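Local coordinates for protein (CD58) (Homo sapiens, PDB 1CCZ) that probably acts as an adhesion ligand that binds the lymphocyte receptor CD2 through its membrane-distal immunoglobulin-like domain, at residues L23-L27 against E37-S41; V120-Q126 against F150-N156. All coordinates share one frame; numbering follows the deposited sequence.

Interaction 1: residues L23-L27 against E37-S41; sequences LKEVL and ELENS
The C-C' hairpin of the N-terminal immunoglobulin domain shows how a ladder of main-chain bonds can be prolonged by a side chain and a water where its strands diverge. At the open end of the hairpin Val26 and Leu38 form an antiparallel hydrogen-bonded pair: Val26 N gives to Leu38 O at 3.0 Å, and Leu38 N to Val26 O at 2.9 Å. Their side chains meet where Val26 CG1, standing between the backbone N and carbonyl carbon (chi1 63°), lies 3.7 Å from Leu38 CB; Leu55 of strand 53-55 touches both residues. On the other face, Leu27 runs alongside Glu37, Leu27 CD1 resting 3.6 Å from Glu37 OE1, while salt bridges to Arg44 and Lys34 hold that carboxylate. Beyond the ladder, the extended chain of Glu25 reaches across so that its OE2 accepts from Asn40 N at 3.0 Å, on the anti side and 29° out of the carboxylate plane. A water links Lys24 O (2.8 Å) with Ser41 N (2.6 Å). Apolar contacts thus seat one face of the hairpin in the domain, while the acidic groups of Glu25 and Glu37 are tied to an amide and to cations respectively, an arrangement consistent with the charged CD2-binding sheet of CD58.

Interaction 2: residues V120-Q126 against F150-N156; sequences VELKLYQ and FKCKAVN
Val120 CG1 meets Ala154 CB at 4.2 Å as the central antiparallel pair of the second domain's four-stranded sheet begins, strands C and F of an immunoglobulin fold. Glu121 then exchanges two main-chain hydrogen bonds with Val155, a pattern repeated by Lys123 with Lys153 and Tyr125 with Lys151. Leu122 sends CD2 alongside Ala154 CB (3.7 Å) and on to Cys152 SG, the sulfur that joins Cys112 in the intersheet disulfide. On the other face Lys123, bent at its far end, crosses Val155, its CD 3.8 Å from Val155 CG1, and its NZ turns back to Glu121 OE2 at 2.7 Å, nearly along the C-O axis. Leu124, with CG anti to the backbone N (chi1 -173°), lays CD1 4.2 Å from Cys152 CB and equally near Phe150 CD1; Met139 and Tyr141 of the facing sheet meet Leu124 too. Tyr125 presents a ring edge, in plane, to Lys151 O. Lys151 NZ stands over that ring, 4.9 Å from the centroid and 29° off the normal, an off-centre cation-pi contact, and His130 meets the same ring. Gln126 closes the series by lying across a face of Phe150: amide and ring planes are 31° apart, NE2 is 3.3 Å from Phe150 CZ, and the amide's orientation is fixed by NE2 bonds to the carbonyl oxygens of Asn145 and Ala148. The chemistry divides between the faces. Leucines, cysteine and phenylalanine pack toward the facing sheet, whereas across the other face the lysines use their aliphatic lengths for packing and their ammonium groups, in Lys123 and Lys151, for a carboxylate and an aromatic ring.

Overall arrangement
From the N terminus, the chain first forms interaction 1, whose hairpin closes within the N-terminal domain by bringing strand 33-39 back along strand 26-30. It then completes that sheet and passes through strand 86-93 into the second domain. Interaction 2 opens there with strand 121-126; the chain visits strands 129-134 and 138-142 before strand 150-156 returns beside it, a wider excursion of 23 residues. The contacts are in series, neither nested nor crossed. The centres of interactions 1 and 2 lie about 46 Å apart, on opposite sides of the chain's centre. Interaction 1 thus joins two neighbouring strands in the sheet of the first domain and interaction 2 the two central strands in a sheet of the second, with no contact between the two sites.

Interaction 1: residues L23-L27 against E37-S41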
ATOM      1  N   LEU A  23      -6.049  11.779  26.461  1.00 63.06           N
ATOM      2  CA  LEU A  23      -5.692  13.084  25.959  1.00 53.89           C
ATOM      3  C   LEU A  23      -6.881  13.992  26.209  1.00 47.79           C
ATOM      4  O   LEU A  23      -8.021  13.541  26.128  1.00 48.79           O
ATOM      5  CB  LEU A  23      -5.423  12.982  24.461  1.00 55.61           C
ATOM      6  CG  LEU A  23      -4.094  12.309  24.093  1.00 59.84           C
ATOM      7  CD1 LEU A  23      -4.085  10.852  24.541  1.00 60.69           C
ATOM      8  CD2 LEU A  23      -3.883  12.404  22.585  1.00 62.05           C
ATOM      9  N   LYS A  24      -6.630  15.255  26.537  1.00 38.77           N
ATOM     10  CA  LYS A  24      -7.732  16.182  26.731  1.00 34.60           C
ATOM     11  C   LYS A  24      -7.994  16.783  25.367  1.00 31.08           C
ATOM     12  O   LYS A  24      -9.136  16.956  24.962  1.00 31.49           O
ATOM     13  CB  LYS A  24      -7.376  17.293  27.718  1.00 37.07           C
ATOM     14  CG  LYS A  24      -7.995  17.112  29.084  1.00 43.76           C
ATOM     15  CD  LYS A  24      -7.128  16.184  29.920  1.00 48.83           C
ATOM     16  CE  LYS A  24      -7.934  15.443  30.983  1.00 54.16           C
ATOM     17  NZ  LYS A  24      -8.990  16.297  31.630  1.00 58.49           N
ATOM     18  N   GLU A  25      -6.918  17.108  24.661  1.00 26.57           N
ATOM     19  CA  GLU A  25      -7.020  17.686  23.336  1.00 23.15           C
ATOM     20  C   GLU A  25      -5.994  17.025  22.428  1.00 24.09           C
ATOM     21  O   GLU A  25      -4.987  16.501  22.899  1.00 22.50           O
ATOM     22  CB  GLU A  25      -6.780  19.190  23.393  1.00 21.26           C
ATOM     23  CG  GLU A  25      -7.745  19.916  24.312  1.00 21.21           C
ATOM     24  CD  GLU A  25      -7.438  21.395  24.405  1.00 24.17           C
ATOM     25  OE1 GLU A  25      -6.510  21.770  25.163  1.00 25.16           O
ATOM     26  OE2 GLU A  25      -8.113  22.189  23.711  1.00 21.80           O
ATOM     27  N   VAL A  26      -6.265  17.029  21.125  1.00 25.74           N
ATOM     28  CA  VAL A  26      -5.354  16.426  20.160  1.00 24.48           C
ATOM     29  C   VAL A  26      -5.521  17.118  18.831  1.00 23.11           C
ATOM     30  O   VAL A  26      -6.617  17.528  18.476  1.00 23.36           O
ATOM     31  CB  VAL A  26      -5.608  14.889  19.990  1.00 26.70           C
ATOM     32  CG1 VAL A  26      -6.972  14.630  19.451  1.00 29.44           C
ATOM     33  CG2 VAL A  26      -4.608  14.311  19.033  1.00 30.35           C
ATOM     34  N   LEU A  27      -4.426  17.278  18.105  1.00 22.71           N
ATOM     35  CA  LEU A  27      -4.470  17.916  16.798  1.00 25.39           C
ATOM     36  C   LEU A  27      -3.689  17.049  15.785  1.00 28.51           C
ATOM     37  O   LEU A  27      -2.577  16.578  16.081  1.00 27.76           O
ATOM     38  CB  LEU A  27      -3.844  19.310  16.869  1.00 26.84           C
ATOM     39  CG  LEU A  27      -3.726  20.096  15.561  1.00 29.60           C
ATOM     40  CD1 LEU A  27      -5.104  20.351  14.977  1.00 33.37           C
ATOM     41  CD2 LEU A  27      -3.034  21.415  15.823  1.00 34.34           C
ATOM     42  N   GLU A  37      -9.245  17.723  14.845  1.00 25.18           N
ATOM     43  CA  GLU A  37      -8.847  18.061  16.206  1.00 24.20           C
ATOM     44  C   GLU A  37      -9.935  17.801  17.239  1.00 23.26           C
ATOM     45  O   GLU A  37     -11.105  17.686  16.900  1.00 23.12           O
ATOM     46  CB  GLU A  37      -8.461  19.546  16.261  1.00 23.61           C
ATOM     47  CG  GLU A  37      -9.653  20.450  16.209  1.00 24.59           C
ATOM     48  CD  GLU A  37      -9.310  21.900  15.956  1.00 28.25           C
ATOM     49  OE1 GLU A  37      -8.183  22.213  15.541  1.00 34.26           O
ATOM     50  OE2 GLU A  37     -10.188  22.749  16.170  1.00 30.39           O
ATOM     51  N   LEU A  38      -9.511  17.657  18.491  1.00 24.55           N
ATOM     52  CA  LEU A  38     -10.385  17.528  19.657  1.00 24.79           C
ATOM     53  C   LEU A  38      -9.840  18.729  20.436  1.00 25.19           C
ATOM     54  O   LEU A  38      -8.749  18.674  21.008  1.00 23.07           O
ATOM     55  CB  LEU A  38     -10.129  16.246  20.441  1.00 26.73           C
ATOM     56  CG  LEU A  38     -10.746  14.982  19.835  1.00 35.62           C
ATOM     57  CD1 LEU A  38     -10.397  13.783  20.701  1.00 37.16           C
ATOM     58  CD2 LEU A  38     -12.261  15.140  19.724  1.00 37.81           C
ATOM     59  N   GLU A  39     -10.584  19.828  20.398  1.00 23.91           N
ATOM     60  CA  GLU A  39     -10.177  21.073  21.034  1.00 25.33           C
ATOM     61  C   GLU A  39     -11.305  21.694  21.869  1.00 27.17           C
ATOM     62  O   GLU A  39     -12.401  21.913  21.357  1.00 26.16           O
ATOM     63  CB  GLU A  39      -9.748  22.061  19.942  1.00 23.90           C
ATOM     64  CG  GLU A  39      -9.132  23.355  20.454  1.00 26.79           C
ATOM     65  CD  GLU A  39      -8.666  24.250  19.334  1.00 27.05           C
ATOM     66  OE1 GLU A  39      -7.573  23.993  18.791  1.00 27.35           O
ATOM     67  OE2 GLU A  39      -9.395  25.202  18.992  1.00 27.61           O
ATOM     68  N   ASN A  40     -11.029  21.981  23.143  1.00 26.86           N
ATOM     69  CA  ASN A  40     -12.024  22.596  24.006  1.00 26.86           C
ATOM     70  C   ASN A  40     -13.268  21.734  23.990  1.00 29.66           C
ATOM     71  O   ASN A  40     -14.383  22.264  23.900  1.00 28.64           O
ATOM     72  CB  ASN A  40     -12.407  23.983  23.489  1.00 27.30           C
ATOM     73  CG  ASN A  40     -11.242  24.940  23.451  1.00 32.92           C
ATOM     74  OD1 ASN A  40     -10.504  25.067  24.431  1.00 31.30           O
ATOM     75  ND2 ASN A  40     -11.072  25.633  22.314  1.00 32.61           N
ATOM     76  N   SER A  41     -13.080  20.416  24.031  1.00 28.30           N
ATOM     77  CA  SER A  41     -14.206  19.469  24.048  1.00 29.38           C
ATOM     78  C   SER A  41     -15.069  19.389  22.802  1.00 29.38           C
ATOM     79  O   SER A  41     -16.182  18.857  22.835  1.00 30.64           O
ATOM     80  CB  SER A  41     -15.114  19.775  25.229  1.00 32.78           C
ATOM     81  OG  SER A  41     -14.406  19.578  26.440  1.00 39.27           O
TER
HETATM   82  O   HOH W   1     -11.111  18.745  24.122  1.00 40.31           O

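Interaction 2: residues V120-Q126 against F150-N156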
ATOM      1  N   VAL A 120       4.516  -1.770  -8.080  1.00 29.05           N
ATOM      2  CA  VAL A 120       4.400  -3.188  -8.254  1.00 27.77           C
ATOM      3  C   VAL A 120       5.743  -3.852  -8.551  1.00 28.61           C
ATOM      4  O   VAL A 120       6.630  -3.274  -9.175  1.00 27.47           O
ATOM      5  CB  VAL A 120       3.417  -3.469  -9.422  1.00 27.27           C
ATOM      6  CG1 VAL A 120       3.318  -4.962  -9.714  1.00 28.44           C
ATOM      7  CG2 VAL A 120       2.061  -2.901  -9.080  1.00 23.08           C
ATOM      8  N   GLU A 121       5.863  -5.084  -8.087  1.00 29.25           N
ATOM      9  CA  GLU A 121       7.021  -5.907  -8.341  1.00 29.75           C
ATOM     10  C   GLU A 121       6.434  -7.199  -8.936  1.00 26.94           C
ATOM     11  O   GLU A 121       5.440  -7.721  -8.429  1.00 25.84           O
ATOM     12  CB  GLU A 121       7.725  -6.226  -7.031  1.00 31.58           C
ATOM     13  CG  GLU A 121       9.036  -6.924  -7.192  1.00 44.36           C
ATOM     14  CD  GLU A 121       9.835  -6.944  -5.896  1.00 53.33           C
ATOM     15  OE1 GLU A 121      10.374  -5.870  -5.498  1.00 57.69           O
ATOM     16  OE2 GLU A 121       9.914  -8.035  -5.281  1.00 54.91           O
ATOM     17  N   LEU A 122       7.024  -7.693 -10.014  1.00 23.32           N
ATOM     18  CA  LEU A 122       6.590  -8.946 -10.620  1.00 21.08           C
ATOM     19  C   LEU A 122       7.638  -9.978 -10.191  1.00 23.07           C
ATOM     20  O   LEU A 122       8.848  -9.693 -10.214  1.00 21.76           O
ATOM     21  CB  LEU A 122       6.571  -8.829 -12.145  1.00 19.38           C
ATOM     22  CG  LEU A 122       5.426  -7.992 -12.730  1.00 19.84           C
ATOM     23  CD1 LEU A 122       5.562  -7.948 -14.248  1.00 21.32           C
ATOM     24  CD2 LEU A 122       4.069  -8.584 -12.314  1.00 20.95           C
ATOM     25  N   LYS A 123       7.186 -11.158  -9.779  1.00 21.13           N
ATOM     26  CA  LYS A 123       8.093 -12.218  -9.355  1.00 21.65           C
ATOM     27  C   LYS A 123       7.795 -13.459 -10.188  1.00 22.63           C
ATOM     28  O   LYS A 123       6.633 -13.841 -10.330  1.00 23.06           O
ATOM     29  CB  LYS A 123       7.874 -12.505  -7.883  1.00 20.95           C
ATOM     30  CG  LYS A 123       8.110 -11.297  -7.024  1.00 24.11           C
ATOM     31  CD  LYS A 123       7.748 -11.613  -5.607  1.00 31.09           C
ATOM     32  CE  LYS A 123       8.955 -11.486  -4.706  1.00 42.80           C
ATOM     33  NZ  LYS A 123       8.949 -10.204  -3.912  1.00 47.31           N
ATOM     34  N   LEU A 124       8.830 -14.079 -10.751  1.00 21.15           N
ATOM     35  CA  LEU A 124       8.632 -15.258 -11.587  1.00 21.24           C
ATOM     36  C   LEU A 124       9.182 -16.532 -10.956  1.00 25.01           C
ATOM     37  O   LEU A 124      10.279 -16.537 -10.382  1.00 22.43           O
ATOM     38  CB  LEU A 124       9.278 -15.041 -12.949  1.00 20.19           C
ATOM     39  CG  LEU A 124       9.028 -16.101 -14.018  1.00 22.35           C
ATOM     40  CD1 LEU A 124       7.579 -16.106 -14.442  1.00 20.62           C
ATOM     41  CD2 LEU A 124       9.930 -15.815 -15.206  1.00 21.36           C
ATOM     42  N   TYR A 125       8.403 -17.608 -11.066  1.00 24.99           N
ATOM     43  CA  TYR A 125       8.776 -18.923 -10.537  1.00 25.66           C
ATOM     44  C   TYR A 125       8.556 -20.019 -11.576  1.00 26.64           C
ATOM     45  O   TYR A 125       7.677 -19.910 -12.423  1.00 26.94           O
ATOM     46  CB  TYR A 125       7.937 -19.264  -9.308  1.00 24.99           C
ATOM     47  CG  TYR A 125       7.920 -18.190  -8.256  1.00 27.23           C
ATOM     48  CD1 TYR A 125       7.091 -17.074  -8.385  1.00 30.16           C
ATOM     49  CD2 TYR A 125       8.709 -18.301  -7.109  1.00 28.84           C
ATOM     50  CE1 TYR A 125       7.039 -16.090  -7.385  1.00 29.65           C
ATOM     51  CE2 TYR A 125       8.672 -17.329  -6.105  1.00 28.52           C
ATOM     52  CZ  TYR A 125       7.831 -16.231  -6.250  1.00 32.14           C
ATOM     53  OH  TYR A 125       7.763 -15.291  -5.254  1.00 35.25           O
ATOM     54  N   GLN A 126       9.381 -21.054 -11.539  1.00 27.80           N
ATOM     55  CA  GLN A 126       9.201 -22.196 -12.438  1.00 29.55           C
ATOM     56  C   GLN A 126       9.441 -23.352 -11.500  1.00 34.58           C
ATOM     57  O   GLN A 126      10.547 -23.521 -10.983  1.00 33.64           O
ATOM     58  CB  GLN A 126      10.201 -22.241 -13.580  1.00 26.04           C
ATOM     59  CG  GLN A 126      10.071 -23.542 -14.354  1.00 26.97           C
ATOM     60  CD  GLN A 126      10.774 -23.495 -15.674  1.00 28.66           C
ATOM     61  OE1 GLN A 126      11.888 -22.986 -15.770  1.00 31.83           O
ATOM     62  NE2 GLN A 126      10.139 -24.022 -16.713  1.00 26.69           N
ATOM     63  N   PHE A 150       5.123 -21.996 -15.336  1.00 25.16           N
ATOM     64  CA  PHE A 150       5.646 -20.760 -14.773  1.00 24.11           C
ATOM     65  C   PHE A 150       4.584 -20.081 -13.923  1.00 24.94           C
ATOM     66  O   PHE A 150       3.397 -20.116 -14.253  1.00 26.20           O
ATOM     67  CB  PHE A 150       6.051 -19.817 -15.887  1.00 21.76           C
ATOM     68  CG  PHE A 150       7.294 -20.229 -16.587  1.00 24.11           C
ATOM     69  CD1 PHE A 150       8.536 -19.889 -16.069  1.00 24.50           C
ATOM     70  CD2 PHE A 150       7.226 -20.962 -17.767  1.00 25.82           C
ATOM     71  CE1 PHE A 150       9.705 -20.272 -16.718  1.00 25.06           C
ATOM     72  CE2 PHE A 150       8.393 -21.355 -18.432  1.00 26.89           C
ATOM     73  CZ  PHE A 150       9.636 -21.006 -17.902  1.00 23.96           C
ATOM     74  N   LYS A 151       5.002 -19.483 -12.818  1.00 23.41           N
ATOM     75  CA  LYS A 151       4.074 -18.761 -11.976  1.00 23.83           C
ATOM     76  C   LYS A 151       4.617 -17.353 -11.894  1.00 25.16           C
ATOM     77  O   LYS A 151       5.817 -17.141 -11.650  1.00 23.39           O
ATOM     78  CB  LYS A 151       3.998 -19.341 -10.580  1.00 24.96           C
ATOM     79  CG  LYS A 151       3.158 -18.513  -9.625  1.00 28.55           C
ATOM     80  CD  LYS A 151       2.920 -19.317  -8.367  1.00 37.23           C
ATOM     81  CE  LYS A 151       2.202 -18.512  -7.305  1.00 44.25           C
ATOM     82  NZ  LYS A 151       3.145 -17.896  -6.327  1.00 52.74           N
ATOM     83  N   CYS A 152       3.738 -16.391 -12.144  1.00 23.60           N
ATOM     84  CA  CYS A 152       4.114 -14.995 -12.060  1.00 22.01           C
ATOM     85  C   CYS A 152       3.246 -14.363 -11.011  1.00 22.16           C
ATOM     86  O   CYS A 152       2.024 -14.525 -11.009  1.00 23.99           O
ATOM     87  CB  CYS A 152       3.908 -14.287 -13.378  1.00 22.90           C
ATOM     88  SG  CYS A 152       4.499 -12.579 -13.257  1.00 24.75           S
ATOM     89  N   LYS A 153       3.881 -13.661 -10.093  1.00 23.14           N
ATOM     90  CA  LYS A 153       3.157 -13.011  -9.028  1.00 22.25           C
ATOM     91  C   LYS A 153       3.353 -11.499  -9.106  1.00 23.04           C
ATOM     92  O   LYS A 153       4.463 -11.016  -9.311  1.00 24.82           O
ATOM     93  CB  LYS A 153       3.663 -13.537  -7.701  1.00 23.62           C
ATOM     94  CG  LYS A 153       2.999 -12.927  -6.517  1.00 33.95           C
ATOM     95  CD  LYS A 153       3.735 -13.308  -5.249  1.00 42.90           C
ATOM     96  CE  LYS A 153       3.825 -14.821  -5.108  1.00 50.02           C
ATOM     97  NZ  LYS A 153       4.137 -15.202  -3.692  1.00 55.61           N
ATOM     98  N   ALA A 154       2.264 -10.751  -8.999  1.00 23.44           N
ATOM     99  CA  ALA A 154       2.357  -9.290  -8.979  1.00 24.39           C
ATOM    100  C   ALA A 154       2.095  -8.937  -7.517  1.00 24.58           C
ATOM    101  O   ALA A 154       1.096  -9.364  -6.928  1.00 25.51           O
ATOM    102  CB  ALA A 154       1.303  -8.660  -9.863  1.00 25.24           C
ATOM    103  N   VAL A 155       3.002  -8.182  -6.912  1.00 25.87           N
ATOM    104  CA  VAL A 155       2.823  -7.831  -5.515  1.00 27.83           C
ATOM    105  C   VAL A 155       3.251  -6.393  -5.168  1.00 26.09           C
ATOM    106  O   VAL A 155       4.148  -5.811  -5.781  1.00 26.17           O
ATOM    107  CB  VAL A 155       3.592  -8.865  -4.615  1.00 28.75           C
ATOM    108  CG1 VAL A 155       4.975  -9.068  -5.146  1.00 28.21           C
ATOM    109  CG2 VAL A 155       3.647  -8.397  -3.170  1.00 28.95           C
ATOM    110  N   ASN A 156       2.537  -5.801  -4.226  1.00 27.17           N
ATOM    111  CA  ASN A 156       2.882  -4.478  -3.718  1.00 27.66           C
ATOM    112  C   ASN A 156       2.504  -4.515  -2.246  1.00 29.58           C
ATOM    113  O   ASN A 156       1.998  -5.533  -1.745  1.00 28.97           O
ATOM    114  CB  ASN A 156       2.197  -3.326  -4.489  1.00 25.59           C
ATOM    115  CG  ASN A 156       0.688  -3.262  -4.296  1.00 22.31           C
ATOM    116  OD1 ASN A 156       0.123  -3.889  -3.404  1.00 27.08           O
ATOM    117  ND2 ASN A 156       0.033  -2.487  -5.145  1.00 24.13           N
TER